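Local coordinates for protein DJ-1 homolog D (PDB 4OGG) that is a plant member of the DJ-1/PfpI family, built from two successive domains of that family within a single chain, at residues 102-107 with 125-130; 134-139 with 158-163; 226-231 with 261-266; 292-297 with 317-322. One frame throughout, in Å; residues are numbered along the deposited sequence.

In the fold
Interactions 1 and 4 join corresponding elements in the two family domains, each a helix with the end of the next helix; their centres lie about 52 Å apart, on opposite sides of the chain's centre. Both are partly buried and apolar, but interaction 1 uses a lysine chain where interaction 4 uses leucine and valine. Interaction 2 sets a small two-stranded sheet against the outermost hairpin of the first main sheet and is likewise mostly apolar. Interaction 3, at the edge of the second main sheet, is the buried one and combines hydrogen bonds and a bridging water with apolar packing. Its Phe265 packs on the helix used by interaction 4, about 17 Å away between centres.

Interaction 1 (102-107 with 125-130); sequences ELVKEF and AAADTV
The flat group in this contact is the main-chain carbonyl of Ala127: the aliphatic chain of Lys105 starts close to its plane at CG and passes to one side of it at CE; no aromatic ring takes part. Lys105 CE comes within 3.3 Å of Ala127 O, and CG lies 3.6 Å from Ala127 CB. Beyond CG the lysine is fully extended, which lays its methylenes over the helix end and carries NZ past the carbonyl without a bond to it. Deeper in, Val104 turns CG1 anti to the backbone N (chi1 174°), bringing that methyl to 4.0 Å from Ala127 CB; Ile123 and Leu124 also pack on Val104. Thr129 adds CG2, 4.3 Å from Lys105 CA, while its OG1 bonds back to Leu124 O. Ala127 CB thus faces the helix where Val104 CG1 and Lys105 CG flank it. Just after it the chain turns into positive phi at Asp128, whose N bonds to Ala125 O, in a Schellman motif. Leu336 and Leu340 of the second subunit cover Ala126 and Ala125. Helix 98-110 lies in the crossover that links parallel strands 82-85 and 114-116, and its packing on the end of helix 121-126 belongs to the layered alpha/beta fold of the DJ-1/PfpI family.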
loop_
_atom_site.group_PDB
_atom_site.type_symbol
_atom_site.label_atom_id
_atom_site.label_comp_id
_atom_site.label_asym_id
_atom_site.label_seq_id
_atom_site.Cartn_x
_atom_site.Cartn_y
_atom_site.Cartn_z
ATOM N N GLU C 102 -13.996 -20.123 26.601
ATOM C CA GLU C 102 -14.373 -20.247 28.004
ATOM C C GLU C 102 -15.089 -18.985 28.462
ATOM O O GLU C 102 -16.138 -19.049 29.101
ATOM C CB GLU C 102 -13.133 -20.451 28.871
ATOM C CG GLU C 102 -13.425 -20.470 30.358
ATOM C CD GLU C 102 -12.262 -19.957 31.180
ATOM O OE1 GLU C 102 -11.128 -20.433 30.969
ATOM O OE2 GLU C 102 -12.481 -19.078 32.038
ATOM N N LEU C 103 -14.506 -17.837 28.132
ATOM C CA LEU C 103 -15.071 -16.551 28.511
ATOM C C LEU C 103 -16.470 -16.359 27.939
ATOM O O LEU C 103 -17.393 -15.958 28.653
ATOM C CB LEU C 103 -14.147 -15.417 28.044
ATOM C CG LEU C 103 -14.554 -13.976 28.383
ATOM C CD1 LEU C 103 -13.333 -13.074 28.324
ATOM C CD2 LEU C 103 -15.626 -13.492 27.416
ATOM N N VAL C 104 -16.633 -16.646 26.651
ATOM C CA VAL C 104 -17.931 -16.486 26.011
ATOM C C VAL C 104 -18.969 -17.439 26.602
ATOM O O VAL C 104 -20.111 -17.050 26.848
ATOM C CB VAL C 104 -17.815 -16.705 24.484
ATOM C CG1 VAL C 104 -19.192 -16.681 23.836
ATOM C CG2 VAL C 104 -16.942 -15.614 23.886
ATOM N N LYS C 105 -18.572 -18.679 26.841
ATOM C CA LYS C 105 -19.492 -19.654 27.413
ATOM C C LYS C 105 -19.969 -19.183 28.780
ATOM O O LYS C 105 -21.158 -19.243 29.088
ATOM C CB LYS C 105 -18.808 -21.017 27.544
ATOM C CG LYS C 105 -18.495 -21.681 26.217
ATOM C CD LYS C 105 -17.693 -22.955 26.429
ATOM C CE LYS C 105 -17.341 -23.630 25.114
ATOM N NZ LYS C 105 -16.538 -24.869 25.333
ATOM N N GLU C 106 -19.038 -18.701 29.597
ATOM C CA GLU C 106 -19.379 -18.230 30.931
ATOM C C GLU C 106 -20.361 -17.066 30.856
ATOM O O GLU C 106 -21.317 -16.992 31.634
ATOM C CB GLU C 106 -18.113 -17.802 31.678
ATOM C CG GLU C 106 -18.344 -17.442 33.139
ATOM C CD GLU C 106 -18.911 -18.601 33.937
ATOM O OE1 GLU C 106 -18.262 -19.668 33.978
ATOM O OE2 GLU C 106 -20.007 -18.447 34.520
ATOM N N PHE C 107 -20.134 -16.162 29.910
ATOM C CA PHE C 107 -21.003 -15.005 29.756
ATOM C C PHE C 107 -22.380 -15.401 29.226
ATOM O O PHE C 107 -23.407 -14.901 29.691
ATOM C CB PHE C 107 -20.364 -13.988 28.811
ATOM C CG PHE C 107 -20.712 -12.571 29.139
ATOM C CD1 PHE C 107 -20.097 -11.926 30.207
ATOM C CD2 PHE C 107 -21.684 -11.894 28.415
ATOM C CE1 PHE C 107 -20.448 -10.625 30.550
ATOM C CE2 PHE C 107 -22.042 -10.595 28.751
ATOM C CZ PHE C 107 -21.423 -9.960 29.822
ATOM N N ALA C 125 -20.154 -19.984 17.705
ATOM C CA ALA C 125 -20.288 -21.330 17.169
ATOM C C ALA C 125 -19.297 -22.244 17.883
ATOM O O ALA C 125 -19.640 -23.360 18.269
ATOM C CB ALA C 125 -20.021 -21.337 15.670
ATOM N N ALA C 126 -18.069 -21.763 18.062
ATOM C CA ALA C 126 -17.034 -22.547 18.731
ATOM C C ALA C 126 -17.375 -22.783 20.201
ATOM O O ALA C 126 -17.026 -23.819 20.766
ATOM C CB ALA C 126 -15.682 -21.846 18.614
ATOM N N ALA C 127 -18.055 -21.821 20.818
ATOM C CA ALA C 127 -18.445 -21.936 22.222
ATOM C C ALA C 127 -19.708 -22.784 22.362
ATOM O O ALA C 127 -20.150 -23.081 23.477
ATOM C CB ALA C 127 -18.681 -20.550 22.814
ATOM N N ASP C 128 -20.282 -23.167 21.222
ATOM C CA ASP C 128 -21.497 -23.976 21.177
ATOM C C ASP C 128 -22.609 -23.304 21.979
ATOM O O ASP C 128 -23.246 -23.928 22.830
ATOM C CB ASP C 128 -21.211 -25.379 21.723
ATOM C CG ASP C 128 -22.387 -26.326 21.558
ATOM O OD1 ASP C 128 -23.032 -26.301 20.488
ATOM O OD2 ASP C 128 -22.655 -27.108 22.495
ATOM N N THR C 129 -22.839 -22.027 21.695
ATOM C CA THR C 129 -23.862 -21.264 22.397
ATOM C C THR C 129 -24.966 -20.741 21.483
ATOM O O THR C 129 -25.678 -19.807 21.848
ATOM C CB THR C 129 -23.236 -20.061 23.136
ATOM O OG1 THR C 129 -22.594 -19.195 22.188
ATOM C CG2 THR C 129 -22.205 -20.536 24.152
ATOM N N VAL C 130 -25.118 -21.342 20.305
ATOM C CA VAL C 130 -26.144 -20.894 19.364
ATOM C C VAL C 130 -27.172 -21.970 19.027
ATOM O O VAL C 130 -28.069 -21.742 18.217
ATOM C CB VAL C 130 -25.518 -20.410 18.037
ATOM C CG1 VAL C 130 -24.520 -19.292 18.307
ATOM C CG2 VAL C 130 -24.847 -21.575 17.321
#

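Interaction 2 (134-139 with 158-163); sequences KCTAYA and PDVCVV
Lys134 meets Val162 with the root of its side chain and with its carbonyl: CB stands 4.2 Å from Val162 CG1, and Lys134 O is 3.8 Å from the same methyl. The backbone N of Lys134 is bonded to Asp164 OD2, which ties the start of this strand to the far end of strand 161-164. At Cys135 the main chain does the touching, CA resting 3.8 Å from Val162 CG1, whereas the thiol side chain departs to the other face and packs on Ala150 and Thr169. Thr136 then faces the hairpin with its carbon atoms. Its CB is 3.8 Å from Val162 CG2, the two side chains crossing obliquely, and its methyl CG2 lies 3.9 Å from Val160 O. The threonine sets OG1 anti to its own N (chi1 -172°), which aims the hydroxyl at Val153 O and leaves CG2 to face Val162 CG2 and Val160 O. Its N and O are taken by Thr169 OG1 and Gln121 NE2, and with its polar atoms engaged in this way the buried residue presents carbon to the hairpin. The two methyls of Val162 lie in line along the passing backbone, CG1 by Lys134 and Cys135, CG2 by Thr136. Strand 134-135 pairs in parallel with 151-152, while strand 161-164 forms an antiparallel hairpin with 167-170 and turns Cys161 toward helix 176-186. A small two-stranded parallel sheet thus packs through side chains against the outermost hairpin of the mixed six-stranded sheet, at an edge of the alpha/beta fold.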
loop_
_atom_site.group_PDB
_atom_site.type_symbol
_atom_site.label_atom_id
_atom_site.label_comp_id
_atom_site.label_asym_id
_atom_site.label_seq_id
_atom_site.Cartn_x
_atom_site.Cartn_y
_atom_site.Cartn_z
ATOM N N LYS C 134 -31.995 -18.080 17.325
ATOM C CA LYS C 134 -32.156 -17.349 16.075
ATOM C C LYS C 134 -31.022 -16.336 16.008
ATOM O O LYS C 134 -30.747 -15.634 16.981
ATOM C CB LYS C 134 -33.497 -16.614 16.022
ATOM C CG LYS C 134 -34.695 -17.531 15.853
ATOM C CD LYS C 134 -35.966 -16.741 15.589
ATOM C CE LYS C 134 -35.880 -15.958 14.285
ATOM N NZ LYS C 134 -37.160 -15.251 13.975
ATOM N N CYS C 135 -30.354 -16.268 14.866
ATOM C CA CYS C 135 -29.256 -15.329 14.716
ATOM C C CYS C 135 -28.852 -15.163 13.263
ATOM O O CYS C 135 -29.140 -16.016 12.424
ATOM C CB CYS C 135 -28.044 -15.805 15.532
ATOM S SG CYS C 135 -27.435 -17.476 15.119
ATOM N N THR C 136 -28.206 -14.039 12.974
ATOM C CA THR C 136 -27.699 -13.770 11.639
ATOM C C THR C 136 -26.208 -13.524 11.842
ATOM O O THR C 136 -25.710 -13.603 12.968
ATOM C CB THR C 136 -28.346 -12.514 11.002
ATOM O OG1 THR C 136 -27.951 -12.419 9.626
ATOM C CG2 THR C 136 -27.897 -11.254 11.718
ATOM N N ALA C 137 -25.502 -13.228 10.759
ATOM C CA ALA C 137 -24.069 -12.967 10.816
ATOM C C ALA C 137 -23.639 -12.665 9.400
ATOM O O ALA C 137 -24.473 -12.618 8.496
ATOM C CB ALA C 137 -23.330 -14.195 11.326
ATOM N N TYR C 138 -22.347 -12.442 9.189
ATOM C CA TYR C 138 -21.901 -12.204 7.830
ATOM C C TYR C 138 -22.339 -13.483 7.106
ATOM O O TYR C 138 -22.233 -14.579 7.658
ATOM C CB TYR C 138 -20.385 -12.041 7.766
ATOM C CG TYR C 138 -19.924 -11.500 6.438
ATOM C CD1 TYR C 138 -20.221 -10.189 6.060
ATOM C CD2 TYR C 138 -19.233 -12.307 5.537
ATOM C CE1 TYR C 138 -19.842 -9.694 4.815
ATOM C CE2 TYR C 138 -18.850 -11.821 4.286
ATOM C CZ TYR C 138 -19.158 -10.516 3.934
ATOM O OH TYR C 138 -18.784 -10.030 2.703
ATOM N N ALA C 139 -22.843 -13.346 5.886
ATOM C CA ALA C 139 -23.345 -14.496 5.140
ATOM C C ALA C 139 -22.452 -15.740 5.118
ATOM O O ALA C 139 -22.950 -16.863 5.206
ATOM C CB ALA C 139 -23.690 -14.074 3.705
ATOM N N PRO C 158 -27.429 -5.840 4.160
ATOM C CA PRO C 158 -26.280 -5.667 5.055
ATOM C C PRO C 158 -26.583 -5.132 6.452
ATOM O O PRO C 158 -25.816 -5.370 7.387
ATOM C CB PRO C 158 -25.374 -4.716 4.273
ATOM C CG PRO C 158 -25.701 -5.028 2.851
ATOM C CD PRO C 158 -27.204 -5.135 2.886
ATOM N N ASP C 159 -27.694 -4.417 6.600
ATOM C CA ASP C 159 -28.039 -3.836 7.892
ATOM C C ASP C 159 -28.917 -4.709 8.789
ATOM O O ASP C 159 -29.337 -4.274 9.861
ATOM C CB ASP C 159 -28.715 -2.475 7.684
ATOM C CG ASP C 159 -30.092 -2.592 7.057
ATOM O OD1 ASP C 159 -30.521 -3.721 6.737
ATOM O OD2 ASP C 159 -30.747 -1.542 6.885
ATOM N N VAL C 160 -29.176 -5.941 8.371
ATOM C CA VAL C 160 -30.022 -6.836 9.155
ATOM C C VAL C 160 -29.485 -7.168 10.548
ATOM O O VAL C 160 -28.300 -7.458 10.722
ATOM C CB VAL C 160 -30.278 -8.173 8.406
ATOM C CG1 VAL C 160 -31.014 -9.149 9.315
ATOM C CG2 VAL C 160 -31.108 -7.921 7.154
ATOM N N CYS C 161 -30.375 -7.104 11.535
ATOM C CA CYS C 161 -30.056 -7.440 12.922
ATOM C C CYS C 161 -31.100 -8.442 13.398
ATOM O O CYS C 161 -32.266 -8.368 13.005
ATOM C CB CYS C 161 -30.109 -6.205 13.825
ATOM S SG CYS C 161 -28.777 -5.027 13.572
ATOM N N VAL C 162 -30.685 -9.377 14.243
ATOM C CA VAL C 162 -31.592 -10.388 14.768
ATOM C C VAL C 162 -31.416 -10.467 16.275
ATOM O O VAL C 162 -30.338 -10.184 16.797
ATOM C CB VAL C 162 -31.304 -11.776 14.149
ATOM C CG1 VAL C 162 -32.107 -12.849 14.860
ATOM C CG2 VAL C 162 -31.648 -11.761 12.667
ATOM N N VAL C 163 -32.482 -10.838 16.975
ATOM C CA VAL C 163 -32.424 -10.952 18.421
ATOM C C VAL C 163 -33.050 -12.257 18.900
ATOM O O VAL C 163 -34.055 -12.718 18.360
ATOM C CB VAL C 163 -33.157 -9.781 19.112
ATOM C CG1 VAL C 163 -32.981 -9.873 20.621
ATOM C CG2 VAL C 163 -32.625 -8.455 18.599
#

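Interaction 3 (226-231 with 261-266); sequences DAVCPE and LTTNFD
Phe265 reaches back over the chain at 229-230. Its CB sits 3.7 Å from Cys229 O; CG lies near Pro230 CA; CD2 meets Val228 CG2 at 3.8 Å, the two side chains crossing at about a right angle. Further out the ring receives Pro230 CG over one face, 4.0 Å from the centroid and 16° off the normal, a CH-pi contact, and the ring's far end, CZ, packs on Val293 and Ile296 of helix 291-302. A chi1 of -171°, with CG anti to the backbone N, directs the ring this way. Leu261 sets CB by Ala227 O and CD1 tightly against Cys229 CB. The polar half lies at Ala227. Its N donates to Thr262 OG1 (2.8 Å), and its O takes two bonds: Thr262 N at 3.0 Å, in the carbonyl plane on a lone pair, and Thr263 N at 3.2 Å, tilted 32° from that plane. Water 1 accepts from Cys229 N (2.9 Å) and bridges to Thr263 O. Asp226 has its carboxylate held by Tyr273 and Gln224. Asp226 and Val228 bond through the backbone to strand 197-201 and the residue just after it, so Ala227 offers its N and O to the other edge of strand 224-228. Hydroxyl and amides therefore bond to the outer edge at Ala227, and a water continues the link at Cys229, while Phe265, Pro230 and Leu261 pack carbon around the residues that follow.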
loop_
_atom_site.group_PDB
_atom_site.type_symbol
_atom_site.label_atom_id
_atom_site.label_comp_id
_atom_site.label_asym_id
_atom_site.label_seq_id
_atom_site.Cartn_x
_atom_site.Cartn_y
_atom_site.Cartn_z
ATOM N N ASP C 226 -28.213 12.631 7.956
ATOM C CA ASP C 226 -27.904 12.726 6.535
ATOM C C ASP C 226 -26.469 13.189 6.315
ATOM O O ASP C 226 -25.922 13.950 7.108
ATOM C CB ASP C 226 -28.865 13.697 5.839
ATOM C CG ASP C 226 -30.316 13.274 5.967
ATOM O OD1 ASP C 226 -30.615 12.087 5.725
ATOM O OD2 ASP C 226 -31.160 14.132 6.305
ATOM N N ALA C 227 -25.871 12.725 5.225
ATOM C CA ALA C 227 -24.500 13.082 4.884
ATOM C C ALA C 227 -24.474 13.661 3.477
ATOM O O ALA C 227 -25.009 13.061 2.544
ATOM C CB ALA C 227 -23.603 11.849 4.967
ATOM N N VAL C 228 -23.854 14.828 3.328
ATOM C CA VAL C 228 -23.770 15.476 2.024
ATOM C C VAL C 228 -22.359 15.959 1.710
ATOM O O VAL C 228 -21.538 16.156 2.606
ATOM C CB VAL C 228 -24.718 16.690 1.934
ATOM C CG1 VAL C 228 -26.150 16.255 2.227
ATOM C CG2 VAL C 228 -24.272 17.773 2.909
ATOM N N CYS C 229 -22.101 16.151 0.421
ATOM C CA CYS C 229 -20.815 16.631 -0.071
ATOM C C CYS C 229 -21.074 17.364 -1.380
ATOM O O CYS C 229 -21.838 16.895 -2.220
ATOM C CB CYS C 229 -19.860 15.459 -0.322
ATOM S SG CYS C 229 -18.302 15.915 -1.139
ATOM N N PRO C 230 -20.453 18.538 -1.565
ATOM C CA PRO C 230 -20.656 19.293 -2.803
ATOM C C PRO C 230 -20.306 18.459 -4.034
ATOM O O PRO C 230 -19.438 17.586 -3.978
ATOM C CB PRO C 230 -19.723 20.487 -2.630
ATOM C CG PRO C 230 -19.751 20.711 -1.153
ATOM C CD PRO C 230 -19.636 19.305 -0.610
ATOM N N GLU C 231 -20.991 18.730 -5.140
ATOM C CA GLU C 231 -20.755 18.025 -6.397
ATOM C C GLU C 231 -21.104 16.542 -6.364
ATOM O O GLU C 231 -20.985 15.855 -7.379
ATOM C CB GLU C 231 -19.298 18.192 -6.836
ATOM C CG GLU C 231 -18.912 19.622 -7.174
ATOM C CD GLU C 231 -17.461 19.748 -7.600
ATOM O OE1 GLU C 231 -17.072 19.100 -8.596
ATOM O OE2 GLU C 231 -16.709 20.493 -6.936
ATOM N N LEU C 261 -22.682 8.804 0.795
ATOM C CA LEU C 261 -23.502 9.967 1.111
ATOM C C LEU C 261 -24.965 9.541 1.050
ATOM O O LEU C 261 -25.298 8.549 0.401
ATOM C CB LEU C 261 -23.238 11.100 0.114
ATOM C CG LEU C 261 -21.803 11.635 0.073
ATOM C CD1 LEU C 261 -21.708 12.761 -0.938
ATOM C CD2 LEU C 261 -21.392 12.126 1.457
ATOM N N THR C 262 -25.834 10.293 1.717
ATOM C CA THR C 262 -27.253 9.955 1.755
ATOM C C THR C 262 -28.173 11.014 1.160
ATOM O O THR C 262 -29.287 10.700 0.738
ATOM C CB THR C 262 -27.721 9.719 3.199
ATOM O OG1 THR C 262 -27.660 10.955 3.924
ATOM C CG2 THR C 262 -26.831 8.690 3.890
ATOM N N THR C 263 -27.713 12.260 1.131
ATOM C CA THR C 263 -28.535 13.349 0.616
ATOM C C THR C 263 -27.805 14.218 -0.403
ATOM O O THR C 263 -26.576 14.271 -0.423
ATOM C CB THR C 263 -29.013 14.249 1.768
ATOM O OG1 THR C 263 -29.491 13.430 2.843
ATOM C CG2 THR C 263 -30.134 15.164 1.299
ATOM N N ASN C 264 -28.570 14.900 -1.249
ATOM C CA ASN C 264 -27.985 15.772 -2.258
ATOM C C ASN C 264 -27.727 17.148 -1.657
ATOM O O ASN C 264 -28.609 17.741 -1.035
ATOM C CB ASN C 264 -28.913 15.906 -3.471
ATOM C CG ASN C 264 -29.256 14.569 -4.096
ATOM O OD1 ASN C 264 -28.417 13.674 -4.180
ATOM N ND2 ASN C 264 -30.495 14.433 -4.553
ATOM N N PHE C 265 -26.512 17.647 -1.848
ATOM C CA PHE C 265 -26.131 18.950 -1.324
ATOM C C PHE C 265 -27.023 20.047 -1.906
ATOM O O PHE C 265 -27.394 20.990 -1.207
ATOM C CB PHE C 265 -24.657 19.219 -1.643
ATOM C CG PHE C 265 -24.101 20.440 -0.968
ATOM C CD1 PHE C 265 -24.217 21.695 -1.559
ATOM C CD2 PHE C 265 -23.465 20.337 0.264
ATOM C CE1 PHE C 265 -23.704 22.829 -0.932
ATOM C CE2 PHE C 265 -22.950 21.463 0.901
ATOM C CZ PHE C 265 -23.070 22.713 0.302
ATOM N N ASP C 266 -27.372 19.916 -3.182
ATOM C CA ASP C 266 -28.225 20.898 -3.846
ATOM C C ASP C 266 -29.564 20.999 -3.124
ATOM O O ASP C 266 -29.898 22.041 -2.558
ATOM C CB ASP C 266 -28.468 20.499 -5.304
ATOM C CG ASP C 266 -27.180 20.312 -6.080
ATOM O OD1 ASP C 266 -26.361 21.255 -6.112
ATOM O OD2 ASP C 266 -26.991 19.222 -6.661
HETATM O O HOH W 1 -24.196 15.180 -1.271
#

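Interaction 4 (292-297 with 317-322); sequences HVLNIV and LAAAGV
Apolar packing carries the whole contact, and it centres on two side chains of helix 291-302. In Val297 a chi1 of 174° swings CG1 away from the backbone N into a group of three residues: Leu317 CD2 at 3.4 Å, Val322 CG2 at 3.8 Å and Ala320 CB at 4.0 Å. The Leu317 pair is tighter than usual for two methyl groups, and the two side chains cross at about a right angle; Val322 comes in obliquely. One turn earlier, Leu294 lays CD2 across the last turn of helix 314-320, with Ala319 CB at 3.9 Å and Ala320 N at 3.8 Å, so the leucine rests on backbone as well as on methyl. With only alanines at 319 and 320 the main chains can lie close, the CA atoms of Leu294 and Ala320 being 5.1 Å apart. Hydrogen bonding stays within each segment. Helix 314-320 ends in a Schellman motif: Gly321, with positive phi (69°), donates its N to Ala318 O at 3.0 Å, and Val322 N reaches back to Leu317 O at 3.3 Å. That turn brings Val322 round to Val297, and Gly321 O is bonded to Lys324 NZ. Underneath, Val297 also packs on Leu276 and Leu201 and Leu317 on Ile278, strands of the central sheet. The two helices are accordingly joined by close-fitting methyl groups, with complementary shape rather than polar bonding setting their spacing, while the capping bonds fix the turn that supplies Val322.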
loop_
_atom_site.group_PDB
_atom_site.type_symbol
_atom_site.label_atom_id
_atom_site.label_comp_id
_atom_site.label_asym_id
_atom_site.label_seq_id
_atom_site.Cartn_x
_atom_site.Cartn_y
_atom_site.Cartn_z
ATOM N N HIS C 292 -21.130 27.827 -0.454
ATOM C CA HIS C 292 -22.397 27.212 -0.079
ATOM C C HIS C 292 -22.271 26.517 1.270
ATOM O O HIS C 292 -23.204 26.519 2.071
ATOM C CB HIS C 292 -22.835 26.215 -1.154
ATOM C CG HIS C 292 -23.078 26.841 -2.492
ATOM N ND1 HIS C 292 -23.417 26.108 -3.608
ATOM C CD2 HIS C 292 -23.029 28.135 -2.894
ATOM C CE1 HIS C 292 -23.565 26.920 -4.640
ATOM N NE2 HIS C 292 -23.335 28.156 -4.234
ATOM N N VAL C 293 -21.106 25.927 1.520
ATOM C CA VAL C 293 -20.858 25.241 2.782
ATOM C C VAL C 293 -20.791 26.258 3.914
ATOM O O VAL C 293 -21.342 26.040 4.993
ATOM C CB VAL C 293 -19.528 24.453 2.739
ATOM C CG1 VAL C 293 -19.174 23.944 4.130
ATOM C CG2 VAL C 293 -19.647 23.290 1.768
ATOM N N LEU C 294 -20.111 27.372 3.662
ATOM C CA LEU C 294 -19.978 28.416 4.666
ATOM C C LEU C 294 -21.346 28.986 5.034
ATOM O O LEU C 294 -21.603 29.306 6.194
ATOM C CB LEU C 294 -19.067 29.532 4.148
ATOM C CG LEU C 294 -17.643 29.110 3.766
ATOM C CD1 LEU C 294 -16.862 30.322 3.290
ATOM C CD2 LEU C 294 -16.957 28.473 4.961
ATOM N N ASN C 295 -22.219 29.104 4.039
ATOM C CA ASN C 295 -23.565 29.633 4.251
ATOM C C ASN C 295 -24.355 28.749 5.213
ATOM O O ASN C 295 -25.082 29.248 6.074
ATOM C CB ASN C 295 -24.310 29.735 2.915
ATOM C CG ASN C 295 -23.811 30.880 2.050
ATOM O OD1 ASN C 295 -24.133 30.959 0.863
ATOM N ND2 ASN C 295 -23.035 31.779 2.643
ATOM N N ILE C 296 -24.205 27.437 5.065
ATOM C CA ILE C 296 -24.899 26.481 5.925
ATOM C C ILE C 296 -24.423 26.627 7.366
ATOM O O ILE C 296 -25.221 26.589 8.301
ATOM C CB ILE C 296 -24.654 25.034 5.448
ATOM C CG1 ILE C 296 -25.264 24.840 4.058
ATOM C CG2 ILE C 296 -25.253 24.045 6.440
ATOM C CD1 ILE C 296 -24.915 23.522 3.409
ATOM N N VAL C 297 -23.119 26.802 7.541
ATOM C CA VAL C 297 -22.548 26.964 8.870
ATOM C C VAL C 297 -23.043 28.248 9.535
ATOM O O VAL C 297 -23.397 28.252 10.714
ATOM C CB VAL C 297 -21.009 26.998 8.810
ATOM C CG1 VAL C 297 -20.439 27.306 10.186
ATOM C CG2 VAL C 297 -20.484 25.660 8.310
ATOM N N LEU C 317 -15.374 26.403 10.172
ATOM C CA LEU C 317 -15.964 27.396 11.062
ATOM C C LEU C 317 -15.149 28.685 11.014
ATOM O O LEU C 317 -15.702 29.785 10.975
ATOM C CB LEU C 317 -16.006 26.864 12.497
ATOM C CG LEU C 317 -16.757 25.545 12.716
ATOM C CD1 LEU C 317 -16.840 25.257 14.209
ATOM C CD2 LEU C 317 -18.151 25.631 12.121
ATOM N N ALA C 318 -13.828 28.535 11.017
ATOM C CA ALA C 318 -12.926 29.677 10.965
ATOM C C ALA C 318 -13.128 30.452 9.666
ATOM O O ALA C 318 -13.183 31.684 9.667
ATOM C CB ALA C 318 -11.482 29.200 11.074
ATOM N N ALA C 319 -13.242 29.727 8.558
ATOM C CA ALA C 319 -13.431 30.355 7.257
ATOM C C ALA C 319 -14.788 31.052 7.186
ATOM O O ALA C 319 -14.952 32.051 6.480
ATOM C CB ALA C 319 -13.317 29.309 6.150
ATOM N N ALA C 320 -15.758 30.518 7.922
ATOM C CA ALA C 320 -17.101 31.081 7.947
ATOM C C ALA C 320 -17.157 32.314 8.841
ATOM O O ALA C 320 -18.152 33.039 8.849
ATOM C CB ALA C 320 -18.092 30.035 8.437
ATOM N N GLY C 321 -16.087 32.539 9.596
ATOM C CA GLY C 321 -16.023 33.686 10.484
ATOM C C GLY C 321 -16.970 33.594 11.665
ATOM O O GLY C 321 -17.290 34.605 12.294
ATOM N N VAL C 322 -17.414 32.380 11.976
ATOM C CA VAL C 322 -18.338 32.172 13.082
ATOM C C VAL C 322 -17.639 31.838 14.397
ATOM O O VAL C 322 -18.288 31.439 15.363
ATOM C CB VAL C 322 -19.339 31.044 12.753
ATOM C CG1 VAL C 322 -20.155 31.418 11.528
ATOM C CG2 VAL C 322 -18.593 29.738 12.513
#